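Local atomic coordinates of replicase polyprotein 1a (Avian infectious bronchitis virus, PDB entry 3LD1), a protein that is of unknown function but is the non-structural protein 2 portion of the coronavirus replicase polyprotein and may act in the infected host cell. Residues 292-304 against 315-329. The protein carries 3 engineered substitutions. Residues are numbered along the deposited sequence; the frame is centred on the assembly and turned at random.
Sequences QVVVRGMRNDLTL and SEGWSAILGGHLCYV
Val-294 and Glu-316 begin a parallel strand pairing that runs to Met-298 and Ser-319, with a beta bulge after Val-295 shifting the register by one. Arg-296 N donates to Gly-317 O (2.8 Å); within the bulge, Gly-297 O accepts from Ser-319 N. Trp-318 lies between two arginines. Over one face, offset toward the rim, comes Arg-296 CD, a CH-pi contact. On the opposite face Arg-299 makes a cation-pi contact. Its NH1 sits over the ring centre, 3.4 Å from Trp-318 CE2, with the guanidinium nearly upright (planes 84° apart). The bend at chi3 (-62°) turns this group over the indole. Asp-301 holds it side-on, Arg-299 NE to Asp-301 OD1 and NH2 to OD2, each 2.7 Å. Arg-296 also forms a salt bridge to Glu-316 OE1 (Arg-296 NH2 at 2.8 Å), in which the hydrogen bonds from NE and NH2 are weak and bent. Beyond the bulge, Met-298 SD lies 3.1 Å from Ser-319 OG and touches Leu-326. A water donates to Arg-299 O and accepts from Ile-321 N. Val-293 CG1 touches Tyr-328 CZ; the Tyr-328 hydroxyl bonds Glu-314 O. The pairing belongs to a mixed sheet. Strand 345-355 flanks strand 291-298, and strand 335-342 pairs with 325-332, bringing Phe-336 against Arg-299 and Leu-302.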
loop_
_atom_site.group_PDB
_atom_site.type_symbol
_atom_site.label_atom_id
_atom_site.label_comp_id
_atom_site.label_asym_id
_atom_site.label_seq_id
_atom_site.Cartn_x
_atom_site.Cartn_y
_atom_site.Cartn_z
ATOM N N GLN A 292 -27.406 -5.916 4.026
ATOM C CA GLN A 292 -28.505 -5.366 3.242
ATOM C C GLN A 292 -29.803 -5.876 3.926
ATOM O O GLN A 292 -29.957 -7.077 4.129
ATOM C CB GLN A 292 -28.374 -5.911 1.818
ATOM C CG GLN A 292 -29.462 -5.519 0.856
ATOM C CD GLN A 292 -29.390 -4.017 0.531
ATOM O OE1 GLN A 292 -28.291 -3.436 0.459
ATOM N NE2 GLN A 292 -30.565 -3.367 0.407
ATOM N N VAL A 293 -30.712 -4.961 4.284
ATOM C CA VAL A 293 -31.919 -5.290 4.999
ATOM C C VAL A 293 -33.187 -4.713 4.312
ATOM O O VAL A 293 -33.058 -3.902 3.363
ATOM C CB VAL A 293 -31.881 -4.712 6.390
ATOM C CG1 VAL A 293 -30.806 -5.442 7.294
ATOM C CG2 VAL A 293 -31.745 -3.159 6.301
ATOM N N VAL A 294 -34.379 -5.132 4.810
ATOM C CA VAL A 294 -35.660 -4.508 4.477
ATOM C C VAL A 294 -36.304 -3.764 5.622
ATOM O O VAL A 294 -36.478 -4.310 6.686
ATOM C CB VAL A 294 -36.715 -5.574 4.094
ATOM C CG1 VAL A 294 -38.086 -4.919 3.801
ATOM C CG2 VAL A 294 -36.196 -6.515 2.933
ATOM N N VAL A 295 -36.767 -2.548 5.395
ATOM C CA VAL A 295 -37.321 -1.815 6.472
ATOM C C VAL A 295 -38.770 -1.786 6.196
ATOM O O VAL A 295 -39.187 -1.084 5.285
ATOM C CB VAL A 295 -36.757 -0.338 6.455
ATOM C CG1 VAL A 295 -37.083 0.463 7.735
ATOM C CG2 VAL A 295 -35.270 -0.343 6.285
ATOM N N ARG A 296 -39.574 -2.492 6.990
ATOM C CA ARG A 296 -41.063 -2.575 6.713
ATOM C C ARG A 296 -41.743 -1.279 6.944
ATOM O O ARG A 296 -42.704 -0.993 6.231
ATOM C CB ARG A 296 -41.797 -3.638 7.556
ATOM C CG ARG A 296 -41.347 -5.065 7.250
ATOM C CD ARG A 296 -40.959 -5.832 8.515
ATOM N NE ARG A 296 -40.744 -7.243 8.229
ATOM C CZ ARG A 296 -41.654 -8.218 8.407
ATOM N NH1 ARG A 296 -42.877 -7.945 8.887
ATOM N NH2 ARG A 296 -41.331 -9.481 8.112
ATOM N N GLY A 297 -41.297 -0.516 7.955
ATOM C CA GLY A 297 -41.933 0.765 8.349
ATOM C C GLY A 297 -41.290 1.198 9.665
ATOM O O GLY A 297 -40.325 0.560 10.187
ATOM N N MET A 298 -41.797 2.305 10.217
ATOM C CA MET A 298 -41.284 2.868 11.498
ATOM C C MET A 298 -42.089 2.262 12.597
ATOM O O MET A 298 -43.295 2.178 12.451
ATOM C CB MET A 298 -41.543 4.380 11.624
ATOM C CG MET A 298 -40.729 5.036 12.755
ATOM S SD MET A 298 -38.941 5.204 12.342
ATOM C CE MET A 298 -39.116 6.602 11.193
ATOM N N ARG A 299 -41.440 1.922 13.717
ATOM C CA ARG A 299 -42.114 1.680 14.996
ATOM C C ARG A 299 -41.472 2.551 16.101
ATOM O O ARG A 299 -40.308 2.940 15.963
ATOM C CB ARG A 299 -41.973 0.207 15.353
ATOM C CG ARG A 299 -40.564 -0.237 15.692
ATOM C CD ARG A 299 -40.385 -1.721 15.693
ATOM N NE ARG A 299 -41.230 -2.295 16.703
ATOM C CZ ARG A 299 -41.836 -3.482 16.619
ATOM N NH1 ARG A 299 -41.706 -4.260 15.541
ATOM N NH2 ARG A 299 -42.585 -3.866 17.635
ATOM N N ASN A 300 -42.198 2.815 17.204
ATOM C CA ASN A 300 -41.720 3.736 18.273
ATOM C C ASN A 300 -41.924 3.137 19.670
ATOM O O ASN A 300 -42.057 3.826 20.683
ATOM C CB ASN A 300 -42.430 5.070 18.179
ATOM C CG ASN A 300 -43.904 4.923 18.424
ATOM O OD1 ASN A 300 -44.353 3.841 18.873
ATOM N ND2 ASN A 300 -44.679 5.981 18.142
ATOM N N ASP A 301 -41.908 1.830 19.711
ATOM C CA ASP A 301 -42.257 1.142 20.920
ATOM C C ASP A 301 -41.055 0.533 21.548
ATOM O O ASP A 301 -41.182 -0.497 22.226
ATOM C CB ASP A 301 -43.279 0.030 20.602
ATOM C CG ASP A 301 -42.758 -0.952 19.554
ATOM O OD1 ASP A 301 -41.996 -0.543 18.659
ATOM O OD2 ASP A 301 -43.107 -2.121 19.585
ATOM N N LEU A 302 -39.879 1.119 21.333
ATOM C CA LEU A 302 -38.672 0.488 21.884
ATOM C C LEU A 302 -37.728 1.430 22.571
ATOM O O LEU A 302 -37.707 2.605 22.287
ATOM C CB LEU A 302 -37.954 -0.310 20.848
ATOM C CG LEU A 302 -38.617 -1.565 20.313
ATOM C CD1 LEU A 302 -38.158 -1.948 18.878
ATOM C CD2 LEU A 302 -38.220 -2.691 21.204
ATOM N N THR A 303 -36.955 0.903 23.493
ATOM C CA THR A 303 -35.945 1.659 24.164
ATOM C C THR A 303 -34.614 0.979 23.920
ATOM O O THR A 303 -34.527 -0.256 23.945
ATOM C CB THR A 303 -36.211 1.711 25.672
ATOM O OG1 THR A 303 -36.718 0.447 26.086
ATOM C CG2 THR A 303 -37.321 2.736 25.983
ATOM N N LEU A 304 -33.596 1.804 23.672
ATOM C CA LEU A 304 -32.234 1.418 23.426
ATOM C C LEU A 304 -31.546 1.221 24.749
ATOM O O LEU A 304 -31.453 2.127 25.530
ATOM C CB LEU A 304 -31.517 2.558 22.710
ATOM C CG LEU A 304 -30.374 2.327 21.705
ATOM C CD1 LEU A 304 -29.314 3.408 21.727
ATOM C CD2 LEU A 304 -29.715 1.003 21.907
ATOM N N SER A 315 -32.328 -9.753 8.292
ATOM C CA SER A 315 -32.484 -9.086 6.992
ATOM C C SER A 315 -33.843 -8.376 6.764
ATOM O O SER A 315 -34.003 -7.648 5.749
ATOM C CB SER A 315 -32.201 -10.069 5.859
ATOM O OG SER A 315 -33.268 -10.993 5.743
ATOM N N GLU A 316 -34.799 -8.551 7.700
ATOM C CA GLU A 316 -36.042 -7.768 7.666
ATOM C C GLU A 316 -36.314 -7.242 9.023
ATOM O O GLU A 316 -36.165 -7.974 10.020
ATOM C CB GLU A 316 -37.264 -8.619 7.284
ATOM C CG GLU A 316 -37.206 -9.224 5.880
ATOM C CD GLU A 316 -38.571 -9.547 5.347
ATOM O OE1 GLU A 316 -39.608 -9.098 5.903
ATOM O OE2 GLU A 316 -38.609 -10.242 4.330
ATOM N N GLY A 317 -36.714 -5.979 9.074
ATOM C CA GLY A 317 -37.026 -5.339 10.351
ATOM C C GLY A 317 -37.807 -4.048 10.144
ATOM O O GLY A 317 -38.655 -3.906 9.193
ATOM N N TRP A 318 -37.512 -3.080 11.014
ATOM C CA TRP A 318 -38.132 -1.728 10.995
ATOM C C TRP A 318 -37.038 -0.639 11.232
ATOM O O TRP A 318 -35.888 -0.938 11.596
ATOM C CB TRP A 318 -39.220 -1.638 12.090
ATOM C CG TRP A 318 -40.177 -2.789 12.051
ATOM C CD1 TRP A 318 -41.439 -2.811 11.443
ATOM C CD2 TRP A 318 -39.976 -4.126 12.590
ATOM N NE1 TRP A 318 -41.996 -4.070 11.586
ATOM C CE2 TRP A 318 -41.133 -4.887 12.275
ATOM C CE3 TRP A 318 -38.950 -4.740 13.302
ATOM C CZ2 TRP A 318 -41.283 -6.235 12.657
ATOM C CZ3 TRP A 318 -39.092 -6.112 13.665
ATOM C CH2 TRP A 318 -40.262 -6.835 13.340
ATOM N N SER A 319 -37.431 0.618 11.093
ATOM C CA SER A 319 -36.664 1.724 11.563
ATOM C C SER A 319 -37.313 2.165 12.820
ATOM O O SER A 319 -38.494 1.908 13.001
ATOM C CB SER A 319 -36.653 2.852 10.536
ATOM O OG SER A 319 -37.944 3.195 10.137
ATOM N N ALA A 320 -36.532 2.760 13.718
ATOM C CA ALA A 320 -36.998 3.336 14.966
ATOM C C ALA A 320 -36.066 4.499 15.262
ATOM O O ALA A 320 -34.864 4.435 14.977
ATOM C CB ALA A 320 -36.920 2.271 16.110
ATOM N N ILE A 321 -36.599 5.596 15.765
ATOM C CA ILE A 321 -35.701 6.674 16.105
ATOM C C ILE A 321 -35.223 6.550 17.539
ATOM O O ILE A 321 -35.974 6.815 18.430
ATOM C CB ILE A 321 -36.358 8.028 15.901
ATOM C CG1 ILE A 321 -36.527 8.240 14.391
ATOM C CG2 ILE A 321 -35.492 9.089 16.561
ATOM C CD1 ILE A 321 -37.552 9.225 14.068
ATOM N N LEU A 322 -33.962 6.188 17.730
ATOM C CA LEU A 322 -33.390 5.960 19.071
ATOM C C LEU A 322 -32.304 6.956 19.390
ATOM O O LEU A 322 -31.498 7.343 18.499
ATOM C CB LEU A 322 -32.867 4.536 19.176
ATOM C CG LEU A 322 -33.876 3.460 18.674
ATOM C CD1 LEU A 322 -33.199 2.088 18.602
ATOM C CD2 LEU A 322 -35.049 3.346 19.604
ATOM N N GLY A 323 -32.304 7.452 20.628
ATOM C CA GLY A 323 -31.365 8.510 20.988
ATOM C C GLY A 323 -31.273 9.555 19.879
ATOM O O GLY A 323 -30.214 10.022 19.563
ATOM N N GLY A 324 -32.377 9.883 19.241
ATOM C CA GLY A 324 -32.403 10.956 18.254
ATOM C C GLY A 324 -31.879 10.613 16.888
ATOM O O GLY A 324 -31.794 11.508 16.051
ATOM N N HIS A 325 -31.536 9.338 16.685
ATOM C CA HIS A 325 -30.959 8.818 15.436
ATOM C C HIS A 325 -31.846 7.748 14.822
ATOM O O HIS A 325 -32.305 6.802 15.542
ATOM C CB HIS A 325 -29.664 8.059 15.720
ATOM C CG HIS A 325 -28.540 8.929 16.152
ATOM N ND1 HIS A 325 -28.377 9.334 17.464
ATOM C CD2 HIS A 325 -27.513 9.471 15.453
ATOM C CE1 HIS A 325 -27.308 10.111 17.553
ATOM N NE2 HIS A 325 -26.791 10.240 16.341
ATOM N N LEU A 326 -31.964 7.789 13.500
ATOM C CA LEU A 326 -32.752 6.818 12.757
ATOM C C LEU A 326 -31.973 5.534 12.690
ATOM O O LEU A 326 -30.899 5.474 12.053
ATOM C CB LEU A 326 -33.034 7.272 11.352
ATOM C CG LEU A 326 -34.431 7.104 10.763
ATOM C CD1 LEU A 326 -34.341 6.951 9.243
ATOM C CD2 LEU A 326 -35.240 5.968 11.339
ATOM N N CYS A 327 -32.476 4.513 13.402
ATOM C CA CYS A 327 -31.790 3.253 13.466
ATOM C C CYS A 327 -32.621 2.160 12.805
ATOM O O CYS A 327 -33.765 2.370 12.424
ATOM C CB CYS A 327 -31.508 2.875 14.910
ATOM S SG CYS A 327 -30.430 3.931 15.836
ATOM N N TYR A 328 -32.007 1.005 12.636
ATOM C CA TYR A 328 -32.650 -0.201 12.190
ATOM C C TYR A 328 -32.849 -1.004 13.433
ATOM O O TYR A 328 -31.976 -1.065 14.326
ATOM C CB TYR A 328 -31.700 -0.985 11.341
ATOM C CG TYR A 328 -32.241 -2.303 10.823
ATOM C CD1 TYR A 328 -33.216 -2.327 9.808
ATOM C CD2 TYR A 328 -31.758 -3.543 11.337
ATOM C CE1 TYR A 328 -33.701 -3.533 9.337
ATOM C CE2 TYR A 328 -32.233 -4.753 10.861
ATOM C CZ TYR A 328 -33.205 -4.751 9.859
ATOM O OH TYR A 328 -33.683 -5.939 9.335
ATOM N N VAL A 329 -33.978 -1.695 13.450
ATOM C CA VAL A 329 -34.436 -2.362 14.621
ATOM C C VAL A 329 -34.990 -3.711 14.093
ATOM O O VAL A 329 -35.694 -3.773 13.072
ATOM C CB VAL A 329 -35.412 -1.359 15.313
ATOM C CG1 VAL A 329 -36.886 -1.563 14.991
ATOM C CG2 VAL A 329 -35.150 -1.229 16.683
HETATM O O HOH W 1 -39.620 5.661 16.255
#